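Local coordinates for protein methyltransferase (Pyrococcus horikoshii, PDB 1IXK) that probably methylates the C5 carbon of cytidine in tRNA, using S-adenosyl-L-methionine as methyl donor, at residues 121-126 / 179-184; 227-232 / 259-264; 231-236 / 265-270. One frame throughout, in Å; residues are numbered along the deposited sequence.

Overall arrangement
Contacts 2 and 3 use helix 215-235 of the Rossmann-like methyltransferase domain, and contact 1 packs against it. Contact 1 comes first along the chain and is complete before the other two begin; it joins strand 121-124 to the loop ahead of strand 188-194. Contacts 2 and 3 start from overlapping pieces of helix 215-235, sharing Lys231 and Gly232, and run to helix 255-264 and to strand 267-270 just after it. Their centres lie about 7 Å apart, against about 15 Å from contact 1 to contact 2 and about 13 Å from contact 1 to contact 3. Helix 215-235 thus links apolar packing next to the predicted cofactor loop with the more C-terminal helix and strand.

Contact 1: residues 121-126 / 179-184; sequences IVADMA and LHIGEL
Ile181 and Ala123 meet through their methyl groups, and the path of the isoleucine side chain explains how a short 3-10 segment can reach a strand. At Ile181 CB the chain forks. The CG2 branch sits between the backbone N and the carbonyl carbon and faces Val235 of helix 215-235. The other branch, CG1, continues the line away from the backbone N (chi1 -167°), and with chi2 also extended it carries the end methyl toward strand 121-124. At the tip, CD1 comes within 3.6 Å of Ala123 CB, and from the same place it lies 4.3 Å from Met125 CG. One methyl therefore serves two residues of 121-126 whose side chains leave the backbone on the same side, with Asp124 between them directed the other way. Phe188 of strand 188-194 touches both Ile181 and Ala123, while Phe149 also packs on Ile181. The contact is buried and wholly apolar, and no hydrogen bond crosses it.

Met125, present as selenomethionine, extends beyond CG to place SE 3.7 Å from Gly232 CA, where the helix surface carries no side chain. The carboxylate of Asp124 points the other way. Asp124 OD1 accepts a 3.0 Å bond from Ala126 N, the donor approaching from above the carboxylate plane; this is an Asx turn. Its other oxygen, OD2, bonds with Thr133 OG1, so both carboxylate oxygens are tied to the region that follows the strand. Met125 O, for its part, is bonded with Ser178 OG. A first strand leading through an acidic residue into a glycine-containing loop, here the predicted S-adenosyl-L-methionine site Ala126 to Lys132, is characteristic of class I, Rossmann-like methyltransferases.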
loop_
_atom_site.group_PDB
_atom_site.type_symbol
_atom_site.label_atom_id
_atom_site.label_comp_id
_atom_site.label_asym_id
_atom_site.label_seq_id
_atom_site.Cartn_x
_atom_site.Cartn_y
_atom_site.Cartn_z
ATOM N N ILE A 121 17.383 -6.929 7.485
ATOM C CA ILE A 121 16.408 -7.536 8.387
ATOM C C ILE A 121 15.157 -6.680 8.246
ATOM O O ILE A 121 15.129 -5.523 8.672
ATOM C CB ILE A 121 16.905 -7.500 9.837
ATOM C CG1 ILE A 121 18.282 -8.164 9.916
ATOM C CG2 ILE A 121 15.915 -8.210 10.755
ATOM C CD1 ILE A 121 18.323 -9.570 9.329
ATOM N N VAL A 122 14.122 -7.265 7.656
ATOM C CA VAL A 122 12.885 -6.549 7.362
ATOM C C VAL A 122 11.641 -7.176 7.975
ATOM O O VAL A 122 11.606 -8.375 8.222
ATOM C CB VAL A 122 12.694 -6.487 5.823
ATOM C CG1 VAL A 122 11.441 -5.718 5.461
ATOM C CG2 VAL A 122 13.926 -5.845 5.177
ATOM N N ALA A 123 10.633 -6.346 8.229
ATOM C CA ALA A 123 9.368 -6.824 8.769
ATOM C C ALA A 123 8.192 -6.256 7.982
ATOM O O ALA A 123 8.194 -5.086 7.602
ATOM C CB ALA A 123 9.234 -6.440 10.246
ATOM N N ASP A 124 7.202 -7.100 7.708
ATOM C CA ASP A 124 5.982 -6.659 7.036
ATOM C C ASP A 124 4.959 -6.726 8.165
ATOM O O ASP A 124 4.664 -7.803 8.666
ATOM C CB ASP A 124 5.578 -7.618 5.915
ATOM C CG ASP A 124 4.405 -7.097 5.102
ATOM O OD1 ASP A 124 3.660 -6.234 5.624
ATOM O OD2 ASP A 124 4.221 -7.551 3.948
HETATM N N MSE A 125 4.441 -5.580 8.590
HETATM C CA MSE A 125 3.486 -5.559 9.689
HETATM C C MSE A 125 2.032 -5.688 9.254
HETATM O O MSE A 125 1.121 -5.421 10.037
HETATM C CB MSE A 125 3.676 -4.284 10.520
HETATM C CG MSE A 125 4.937 -4.298 11.394
HETATM SE SE MSE A 125 5.081 -2.784 12.360
HETATM C CE MSE A 125 3.869 -3.128 13.698
ATOM N N ALA A 126 1.816 -6.111 8.015
ATOM C CA ALA A 126 0.463 -6.268 7.485
ATOM C C ALA A 126 -0.355 -7.268 8.289
ATOM O O ALA A 126 0.188 -8.201 8.881
ATOM C CB ALA A 126 0.520 -6.713 6.028
ATOM N N LEU A 179 1.578 -6.677 16.266
ATOM C CA LEU A 179 1.712 -5.824 17.443
ATOM C C LEU A 179 2.660 -6.445 18.468
ATOM O O LEU A 179 3.154 -5.757 19.358
ATOM C CB LEU A 179 0.345 -5.568 18.085
ATOM C CG LEU A 179 -0.549 -4.538 17.384
ATOM C CD1 LEU A 179 -1.901 -4.471 18.076
ATOM C CD2 LEU A 179 0.121 -3.177 17.408
ATOM N N HIS A 180 2.918 -7.746 18.330
ATOM C CA HIS A 180 3.814 -8.463 19.235
ATOM C C HIS A 180 5.240 -8.484 18.693
ATOM O O HIS A 180 6.108 -9.171 19.234
ATOM C CB HIS A 180 3.342 -9.913 19.414
ATOM C CG HIS A 180 1.978 -10.039 20.015
ATOM N ND1 HIS A 180 1.702 -9.680 21.317
ATOM C CD2 HIS A 180 0.812 -10.485 19.491
ATOM C CE1 HIS A 180 0.423 -9.902 21.568
ATOM N NE2 HIS A 180 -0.139 -10.389 20.477
ATOM N N ILE A 181 5.483 -7.735 17.625
ATOM C CA ILE A 181 6.802 -7.706 17.003
ATOM C C ILE A 181 7.920 -7.409 18.008
ATOM O O ILE A 181 9.024 -7.935 17.890
ATOM C CB ILE A 181 6.828 -6.688 15.833
ATOM C CG1 ILE A 181 8.091 -6.888 14.991
ATOM C CG2 ILE A 181 6.739 -5.264 16.369
ATOM C CD1 ILE A 181 8.048 -6.171 13.650
ATOM N N GLY A 182 7.624 -6.595 19.017
ATOM C CA GLY A 182 8.630 -6.271 20.014
ATOM C C GLY A 182 9.126 -7.454 20.833
ATOM O O GLY A 182 10.233 -7.421 21.370
ATOM N N GLU A 183 8.320 -8.507 20.933
ATOM C CA GLU A 183 8.715 -9.675 21.714
ATOM C C GLU A 183 9.790 -10.520 21.045
ATOM O O GLU A 183 10.332 -11.439 21.655
ATOM C CB GLU A 183 7.488 -10.534 22.032
ATOM C CG GLU A 183 6.578 -9.911 23.084
ATOM C CD GLU A 183 5.411 -10.803 23.458
ATOM O OE1 GLU A 183 4.486 -10.960 22.631
ATOM O OE2 GLU A 183 5.421 -11.352 24.580
ATOM N N LEU A 184 10.100 -10.205 19.792
ATOM C CA LEU A 184 11.123 -10.934 19.053
ATOM C C LEU A 184 12.518 -10.460 19.448
ATOM O O LEU A 184 13.510 -11.149 19.205
ATOM C CB LEU A 184 10.941 -10.731 17.547
ATOM C CG LEU A 184 9.802 -11.428 16.796
ATOM C CD1 LEU A 184 8.451 -11.035 17.366
ATOM C CD2 LEU A 184 9.891 -11.046 15.329
#

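Contact 2: residues 227-232 / 259-264; sequences RLLEKG and QWALDN
Glu230 (chi1 173°) and Trp260 both hold CG anti to the backbone N, and this brings the carboxylate of one helix to the edge of the indole of the other. The glutamate chain is extended and crosses the tryptophan side chain at about a right angle, so that OE1 lies near the ring plane, 4.2 Å from Trp260 CH2. The carboxylate is turned steeply against the ring, with 77° between the planes, and borders it without stacking on it. Asn264 CB, from the same helix as the indole, lies over one face, toward the rim. The asparagine then reaches the glutamate indirectly: a water donates to Glu230 OE2, a short bond of 2.5 Å, and accepts from Asn264 ND2 at 2.9 Å. The ND2 and OE2 atoms themselves are 4.5 Å apart, and the water joins them.

Away from this polar rim, Leu229 ends with CD2 against Ala261 CB at 3.7 Å, a leucine branch meeting the small methyl of the opposing helix. This is the buried half of the contact. The helix segments run in broadly the same direction, 39° apart, and their axes come no closer than 11.1 Å, a spacing that leaves the bridging to side chains.

Beneath the pair lies the central sheet. Leu228 and Leu229 of helix 215-235 rest on Leu193 of strand 188-194, whereas Leu262 of helix 255-264 packs on Val267 and Leu269 of strand 267-270, so the two helices lie side by side over different strands.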
loop_
_atom_site.group_PDB
_atom_site.type_symbol
_atom_site.label_atom_id
_atom_site.label_comp_id
_atom_site.label_asym_id
_atom_site.label_seq_id
_atom_site.Cartn_x
_atom_site.Cartn_y
_atom_site.Cartn_z
ATOM N N ARG A 227 -1.028 2.800 17.032
ATOM C CA ARG A 227 -0.422 1.727 17.821
ATOM C C ARG A 227 0.600 0.957 17.004
ATOM O O ARG A 227 1.697 0.669 17.479
ATOM C CB ARG A 227 -1.482 0.738 18.318
ATOM C CG ARG A 227 -2.392 1.248 19.406
ATOM C CD ARG A 227 -3.447 0.195 19.747
ATOM N NE ARG A 227 -4.396 0.679 20.745
ATOM C CZ ARG A 227 -4.107 0.861 22.030
ATOM N NH1 ARG A 227 -2.889 0.593 22.485
ATOM N NH2 ARG A 227 -5.034 1.323 22.859
ATOM N N LEU A 228 0.224 0.610 15.776
ATOM C CA LEU A 228 1.110 -0.137 14.893
ATOM C C LEU A 228 2.363 0.663 14.547
ATOM O O LEU A 228 3.473 0.136 14.582
ATOM C CB LEU A 228 0.367 -0.524 13.608
ATOM C CG LEU A 228 -0.730 -1.580 13.791
ATOM C CD1 LEU A 228 -1.621 -1.643 12.562
ATOM C CD2 LEU A 228 -0.084 -2.922 14.074
ATOM N N LEU A 229 2.181 1.937 14.220
ATOM C CA LEU A 229 3.309 2.787 13.863
ATOM C C LEU A 229 4.283 2.935 15.029
ATOM O O LEU A 229 5.499 2.919 14.835
ATOM C CB LEU A 229 2.802 4.153 13.406
ATOM C CG LEU A 229 3.860 5.161 12.946
ATOM C CD1 LEU A 229 4.722 4.560 11.837
ATOM C CD2 LEU A 229 3.162 6.421 12.469
ATOM N N GLU A 230 3.757 3.072 16.244
ATOM C CA GLU A 230 4.621 3.194 17.412
ATOM C C GLU A 230 5.406 1.902 17.649
ATOM O O GLU A 230 6.604 1.947 17.926
ATOM C CB GLU A 230 3.805 3.557 18.658
ATOM C CG GLU A 230 4.611 3.534 19.944
ATOM C CD GLU A 230 3.967 4.343 21.058
ATOM O OE1 GLU A 230 2.722 4.378 21.132
ATOM O OE2 GLU A 230 4.714 4.935 21.868
ATOM N N LYS A 231 4.746 0.750 17.539
ATOM C CA LYS A 231 5.445 -0.521 17.737
ATOM C C LYS A 231 6.520 -0.719 16.662
ATOM O O LYS A 231 7.601 -1.238 16.940
ATOM C CB LYS A 231 4.465 -1.702 17.693
ATOM C CG LYS A 231 3.447 -1.737 18.832
ATOM C CD LYS A 231 4.120 -1.705 20.207
ATOM C CE LYS A 231 5.092 -2.860 20.385
ATOM N NZ LYS A 231 5.785 -2.822 21.708
ATOM N N GLY A 232 6.211 -0.309 15.436
ATOM C CA GLY A 232 7.163 -0.447 14.346
ATOM C C GLY A 232 8.400 0.416 14.549
ATOM O O GLY A 232 9.534 -0.049 14.406
ATOM N N GLN A 259 1.647 13.332 11.237
ATOM C CA GLN A 259 1.990 14.522 12.013
ATOM C C GLN A 259 2.239 14.109 13.465
ATOM O O GLN A 259 3.173 14.588 14.116
ATOM C CB GLN A 259 0.863 15.555 11.977
ATOM C CG GLN A 259 1.211 16.822 12.758
ATOM C CD GLN A 259 2.349 17.599 12.120
ATOM O OE1 GLN A 259 2.205 18.137 11.030
ATOM N NE2 GLN A 259 3.486 17.651 12.795
ATOM N N TRP A 260 1.392 13.219 13.969
ATOM C CA TRP A 260 1.541 12.741 15.334
ATOM C C TRP A 260 2.901 12.069 15.495
ATOM O O TRP A 260 3.596 12.292 16.482
ATOM C CB TRP A 260 0.429 11.747 15.683
ATOM C CG TRP A 260 0.667 11.062 16.990
ATOM C CD1 TRP A 260 0.627 11.628 18.237
ATOM C CD2 TRP A 260 1.025 9.693 17.183
ATOM N NE1 TRP A 260 0.939 10.690 19.195
ATOM C CE2 TRP A 260 1.187 9.493 18.575
ATOM C CE3 TRP A 260 1.226 8.610 16.315
ATOM C CZ2 TRP A 260 1.540 8.256 19.118
ATOM C CZ3 TRP A 260 1.577 7.377 16.855
ATOM C CH2 TRP A 260 1.730 7.212 18.246
ATOM N N ALA A 261 3.288 11.252 14.520
ATOM C CA ALA A 261 4.573 10.560 14.586
ATOM C C ALA A 261 5.735 11.552 14.597
ATOM O O ALA A 261 6.698 11.381 15.344
ATOM C CB ALA A 261 4.716 9.603 13.408
ATOM N N LEU A 262 5.646 12.580 13.759
ATOM C CA LEU A 262 6.694 13.591 13.691
ATOM C C LEU A 262 6.796 14.336 15.024
ATOM O O LEU A 262 7.890 14.700 15.451
ATOM C CB LEU A 262 6.401 14.590 12.564
ATOM C CG LEU A 262 6.486 14.093 11.116
ATOM C CD1 LEU A 262 5.908 15.150 10.183
ATOM C CD2 LEU A 262 7.930 13.791 10.755
ATOM N N ASP A 263 5.659 14.556 15.677
ATOM C CA ASP A 263 5.636 15.266 16.965
ATOM C C ASP A 263 6.018 14.364 18.126
ATOM O O ASP A 263 6.596 14.812 19.119
ATOM C CB ASP A 263 4.236 15.807 17.293
ATOM C CG ASP A 263 3.723 16.808 16.285
ATOM O OD1 ASP A 263 4.530 17.370 15.522
ATOM O OD2 ASP A 263 2.493 17.043 16.281
ATOM N N ASN A 264 5.679 13.090 18.005
ATOM C CA ASN A 264 5.915 12.139 19.079
ATOM C C ASN A 264 7.232 11.358 19.068
ATOM O O ASN A 264 7.722 10.965 20.128
ATOM C CB ASN A 264 4.737 11.166 19.121
ATOM C CG ASN A 264 4.579 10.513 20.465
ATOM O OD1 ASN A 264 4.296 11.184 21.458
ATOM N ND2 ASN A 264 4.770 9.195 20.512
HETATM O O HOH W 1 4.474 7.263 22.603
#

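Contact 3: residues 231-236 / 265-270; sequences KGLEVL and FDVELL
Leu233 and Phe265 form the close part of this contact, a CH-pi interaction in which the leucine methyl CD1 sits over one face of the phenyl ring. It lies 4.0 Å from the ring centroid and 28° off the normal, displaced toward the CD1 side of the phenylalanine, where the shortest approach, Leu233 CD1 to Phe265 CD1, is 3.6 Å. Both leucine methyls reach Val267 CG1, Leu233 CD2 at 4.0 Å and Leu233 CD1 at 4.1 Å, while CD1 alone also lies over the ring. With CG anti to the carbonyl carbon (chi1 -51°), the ring of Phe265 is carried to Leu233, and chi2 near 96° turns a face to it. Elsewhere the same ring packs edge-to-face with Trp260 and touches Glu230, so it meets side chains of both helix 215-235 and helix 255-264. Val267 continues the apolar layer toward Leu262 and toward Ile312 of strand 307-314.

The solvent side is looser and polar. Glu234, exposed, does not touch 265-270; it turns instead to its own helix, where Lys231 NZ binds Glu234 OE1 in a 2.7 Å salt bridge, on the syn side and somewhat tilted from the carboxylate plane. On the other segment, the exposed Asp266 is the centre of an inverse gamma turn, with a weak 3.1 Å bond from Val267 N to Phe265 O. Lys314 NZ bonds with Leu233 O and Leu236 O, placing a positive charge by the C-terminal part of the helix, where it would probably be favourable to the helix dipole. Since methyl, ring and valine are joined without any hydrogen bond, cohesion between the segments rests on burial and shape, while Lys231 and Glu234 pair with each other within the helix and not across the contact.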
loop_
_atom_site.group_PDB
_atom_site.type_symbol
_atom_site.label_atom_id
_atom_site.label_comp_id
_atom_site.label_asym_id
_atom_site.label_seq_id
_atom_site.Cartn_x
_atom_site.Cartn_y
_atom_site.Cartn_z
ATOM N N LYS A 231 4.746 0.750 17.539
ATOM C CA LYS A 231 5.445 -0.521 17.737
ATOM C C LYS A 231 6.520 -0.719 16.662
ATOM O O LYS A 231 7.601 -1.238 16.940
ATOM C CB LYS A 231 4.465 -1.702 17.693
ATOM C CG LYS A 231 3.447 -1.737 18.832
ATOM C CD LYS A 231 4.120 -1.705 20.207
ATOM C CE LYS A 231 5.092 -2.860 20.385
ATOM N NZ LYS A 231 5.785 -2.822 21.708
ATOM N N GLY A 232 6.211 -0.309 15.436
ATOM C CA GLY A 232 7.163 -0.447 14.346
ATOM C C GLY A 232 8.400 0.416 14.549
ATOM O O GLY A 232 9.534 -0.049 14.406
ATOM N N LEU A 233 8.186 1.681 14.891
ATOM C CA LEU A 233 9.304 2.586 15.113
ATOM C C LEU A 233 10.154 2.112 16.292
ATOM O O LEU A 233 11.377 2.282 16.300
ATOM C CB LEU A 233 8.789 4.007 15.354
ATOM C CG LEU A 233 8.156 4.670 14.125
ATOM C CD1 LEU A 233 7.574 6.028 14.502
ATOM C CD2 LEU A 233 9.197 4.820 13.028
ATOM N N GLU A 234 9.496 1.495 17.270
ATOM C CA GLU A 234 10.152 0.976 18.469
ATOM C C GLU A 234 11.225 -0.079 18.172
ATOM O O GLU A 234 12.304 -0.072 18.772
ATOM C CB GLU A 234 9.093 0.375 19.399
ATOM C CG GLU A 234 9.638 -0.259 20.668
ATOM C CD GLU A 234 8.613 -1.158 21.347
ATOM O OE1 GLU A 234 7.461 -0.712 21.533
ATOM O OE2 GLU A 234 8.960 -2.309 21.692
ATOM N N VAL A 235 10.927 -0.990 17.250
ATOM C CA VAL A 235 11.862 -2.051 16.897
ATOM C C VAL A 235 12.763 -1.679 15.719
ATOM O O VAL A 235 13.595 -2.472 15.285
ATOM C CB VAL A 235 11.107 -3.357 16.556
ATOM C CG1 VAL A 235 10.290 -3.815 17.761
ATOM C CG2 VAL A 235 10.194 -3.140 15.354
ATOM N N LEU A 236 12.600 -0.467 15.210
ATOM C CA LEU A 236 13.399 -0.005 14.086
ATOM C C LEU A 236 14.760 0.505 14.559
ATOM O O LEU A 236 14.853 1.200 15.567
ATOM C CB LEU A 236 12.654 1.117 13.358
ATOM C CG LEU A 236 13.246 1.616 12.044
ATOM C CD1 LEU A 236 13.244 0.478 11.029
ATOM C CD2 LEU A 236 12.426 2.792 11.528
ATOM N N PHE A 265 7.811 11.127 17.893
ATOM C CA PHE A 265 9.057 10.366 17.825
ATOM C C PHE A 265 10.197 11.119 17.151
ATOM O O PHE A 265 9.994 12.172 16.559
ATOM C CB PHE A 265 8.834 9.049 17.084
ATOM C CG PHE A 265 7.671 8.250 17.604
ATOM C CD1 PHE A 265 6.427 8.337 16.997
ATOM C CD2 PHE A 265 7.828 7.409 18.699
ATOM C CE1 PHE A 265 5.345 7.596 17.473
ATOM C CE2 PHE A 265 6.755 6.663 19.184
ATOM C CZ PHE A 265 5.511 6.757 18.566
ATOM N N ASP A 266 11.395 10.553 17.233
ATOM C CA ASP A 266 12.574 11.152 16.624
ATOM C C ASP A 266 12.702 10.613 15.199
ATOM O O ASP A 266 13.537 9.752 14.913
ATOM C CB ASP A 266 13.809 10.805 17.452
ATOM C CG ASP A 266 13.697 11.301 18.878
ATOM O OD1 ASP A 266 13.644 12.532 19.070
ATOM O OD2 ASP A 266 13.648 10.463 19.807
ATOM N N VAL A 267 11.847 11.127 14.319
ATOM C CA VAL A 267 11.817 10.710 12.922
ATOM C C VAL A 267 11.705 11.901 11.976
ATOM O O VAL A 267 11.394 13.016 12.392
ATOM C CB VAL A 267 10.615 9.781 12.640
ATOM C CG1 VAL A 267 10.679 8.551 13.543
ATOM C CG2 VAL A 267 9.305 10.543 12.857
ATOM N N GLU A 268 11.951 11.642 10.695
ATOM C CA GLU A 268 11.863 12.664 9.666
ATOM C C GLU A 268 11.302 11.978 8.420
ATOM O O GLU A 268 11.457 10.771 8.251
ATOM C CB GLU A 268 13.247 13.237 9.352
ATOM C CG GLU A 268 14.185 12.245 8.679
ATOM C CD GLU A 268 15.615 12.751 8.586
ATOM O OE1 GLU A 268 15.864 13.918 8.953
ATOM O OE2 GLU A 268 16.492 11.983 8.145
ATOM N N LEU A 269 10.646 12.739 7.556
ATOM C CA LEU A 269 10.098 12.156 6.340
ATOM C C LEU A 269 11.088 12.292 5.192
ATOM O O LEU A 269 11.834 13.271 5.121
ATOM C CB LEU A 269 8.784 12.841 5.963
ATOM C CG LEU A 269 7.615 12.729 6.947
ATOM C CD1 LEU A 269 6.390 13.383 6.338
ATOM C CD2 LEU A 269 7.330 11.269 7.275
ATOM N N LEU A 270 11.108 11.298 4.307
ATOM C CA LEU A 270 11.989 11.326 3.147
ATOM C C LEU A 270 11.118 11.524 1.908
ATOM O O LEU A 270 9.962 11.094 1.873
ATOM C CB LEU A 270 12.783 10.020 3.035
ATOM C CG LEU A 270 13.675 9.672 4.234
ATOM C CD1 LEU A 270 14.375 8.347 3.981
ATOM C CD2 LEU A 270 14.698 10.779 4.467
#